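N-acetylmuramoyl-L-alanine amidase (Clostridium intestinale URNW, PDB 6SRT) probably cleaves the amide bond between N-acetylmuramic acid and L-alanine in bacterial cell-wall peptidoglycan, as a zinc-dependent endolysin amidase. Local coordinates at residues V45-T49 / C152-F157. Residues are numbered along the deposited sequence; the frame is centred on the assembly and turned at random.
Sequences VYHHT and CPGNNF. With ZN (zinc ion), chain B.
H47 and C152 meet at a zinc ion: ND1 of H47 binds the metal at 2.1 Å and SG of C152 at 2.3 Å, while H144 is the third protein ligand. The thiolate is gripped twice, because the backbone N of H48 also donates to SG of C152 over 3.3 Å, with an N-H...S angle of 159°. Such a second bond would probably temper the sulfur's charge and fix its direction; SG reaches both partners by standing anti to the backbone N of C152 (chi1 173°). On the far side of the H47 ring, NE2 is bonded to H95, which, together with the metal bond at ND1, probably helps hold the ring's orientation.

Packing is close where H48 and Y46 meet P153, G154 and F157, just after the cis C152-P153 peptide. The H48 imidazole lies with one face under the P153-G154 peptide, P153 C sitting 3.5 Å above its centre. ND1 of H48 makes its hydrogen bond to the backbone N of F112, the angle to P153 O being poor. CB of P153 rests 3.7 Å from Y46 O. Farther along, CE2 of F157 touches CB of Y46 at 3.6 Å, and their rings meet obliquely, planes at 36°; I162 of helix 159-165 touches both side chains, and Y46 OH is bonded to S129.

The looser margin is the middle of the type I turn whose ends G154 and F157 anchor: N155 is exposed and N156 partly so, neither touching 45-49. A histidine from an inner strand joined to a late-loop cysteine through zinc is characteristic of the His-His-Cys site of Amidase_2/PGRP-fold amidases.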
# COMPACT_ATOMS: atom_id res chain seq x y z
N VAL A 45 -6.40 0.10 0.96
CA VAL A 45 -6.08 1.02 2.08
C VAL A 45 -4.73 1.69 1.81
O VAL A 45 -3.71 1.00 1.55
CB VAL A 45 -6.05 0.31 3.44
CG1 VAL A 45 -5.68 1.28 4.55
CG2 VAL A 45 -7.37 -0.35 3.76
N TYR A 46 -4.74 3.04 1.87
CA TYR A 46 -3.54 3.84 1.63
C TYR A 46 -2.86 4.22 2.94
O TYR A 46 -3.50 4.61 3.92
CB TYR A 46 -3.88 5.13 0.87
CG TYR A 46 -4.49 4.89 -0.49
CD1 TYR A 46 -3.69 4.52 -1.53
CD2 TYR A 46 -5.84 5.00 -0.74
CE1 TYR A 46 -4.18 4.23 -2.80
CE2 TYR A 46 -6.34 4.79 -1.98
CZ TYR A 46 -5.54 4.36 -3.01
OH TYR A 46 -6.16 4.08 -4.21
N HIS A 47 -1.52 4.12 2.90
CA HIS A 47 -0.61 4.37 4.03
C HIS A 47 0.50 5.33 3.64
O HIS A 47 0.85 5.42 2.48
CB HIS A 47 0.02 3.09 4.48
CG HIS A 47 -0.94 2.04 4.95
ND1 HIS A 47 -1.31 1.99 6.28
CD2 HIS A 47 -1.54 1.03 4.31
CE1 HIS A 47 -2.12 0.96 6.44
NE2 HIS A 47 -2.32 0.38 5.24
N HIS A 48 1.08 5.96 4.66
CA HIS A 48 2.40 6.60 4.52
C HIS A 48 3.34 5.90 5.46
O HIS A 48 2.94 5.20 6.37
CB HIS A 48 2.35 8.12 4.72
CG HIS A 48 2.10 8.67 6.06
ND1 HIS A 48 2.31 10.03 6.33
CD2 HIS A 48 1.71 8.07 7.21
CE1 HIS A 48 2.01 10.24 7.58
NE2 HIS A 48 1.66 9.06 8.16
N THR A 49 4.63 6.08 5.21
CA THR A 49 5.66 5.43 6.00
C THR A 49 6.15 6.25 7.17
O THR A 49 6.82 5.68 8.05
CB THR A 49 6.86 5.07 5.13
OG1 THR A 49 7.40 6.26 4.53
CG2 THR A 49 6.52 4.08 4.05
N CYS A 152 -2.15 8.27 9.84
CA CYS A 152 -1.75 7.74 8.53
C CYS A 152 -2.96 7.76 7.60
O CYS A 152 -4.08 7.36 8.01
CB CYS A 152 -1.25 6.35 8.74
SG CYS A 152 -0.90 5.47 7.20
N PRO A 153 -2.86 8.21 6.33
CA PRO A 153 -1.61 8.47 5.55
C PRO A 153 -1.15 9.92 5.49
O PRO A 153 -0.46 10.28 4.54
CB PRO A 153 -2.03 7.94 4.19
CG PRO A 153 -3.44 8.37 4.07
CD PRO A 153 -4.00 8.07 5.43
N GLY A 154 -1.53 10.70 6.51
CA GLY A 154 -1.04 12.07 6.63
C GLY A 154 -1.99 13.09 6.04
O GLY A 154 -2.73 12.83 5.09
N ASN A 155 -1.95 14.30 6.60
CA ASN A 155 -2.97 15.31 6.29
C ASN A 155 -3.02 15.68 4.84
O ASN A 155 -4.11 16.01 4.33
CB ASN A 155 -2.69 16.54 7.12
CG ASN A 155 -2.80 16.34 8.61
OD1 ASN A 155 -3.63 15.54 9.01
ND2 ASN A 155 -2.10 17.16 9.41
N ASN A 156 -1.86 15.74 4.21
CA ASN A 156 -1.76 16.17 2.81
C ASN A 156 -1.96 15.04 1.81
O ASN A 156 -1.88 15.30 0.62
CB ASN A 156 -0.42 16.82 2.54
CG ASN A 156 -0.07 18.03 3.41
OD1 ASN A 156 1.14 18.24 3.74
ND2 ASN A 156 -1.07 18.78 3.80
N PHE A 157 -2.18 13.81 2.26
CA PHE A 157 -2.30 12.68 1.28
C PHE A 157 -3.49 12.99 0.38
O PHE A 157 -4.54 13.37 0.90
CB PHE A 157 -2.48 11.37 2.05
CG PHE A 157 -2.39 10.22 1.11
CD1 PHE A 157 -1.17 9.70 0.73
CD2 PHE A 157 -3.54 9.58 0.63
CE1 PHE A 157 -1.10 8.63 -0.16
CE2 PHE A 157 -3.44 8.55 -0.26
CZ PHE A 157 -2.23 8.05 -0.64
ZN ZN B . -0.93 3.29 7.83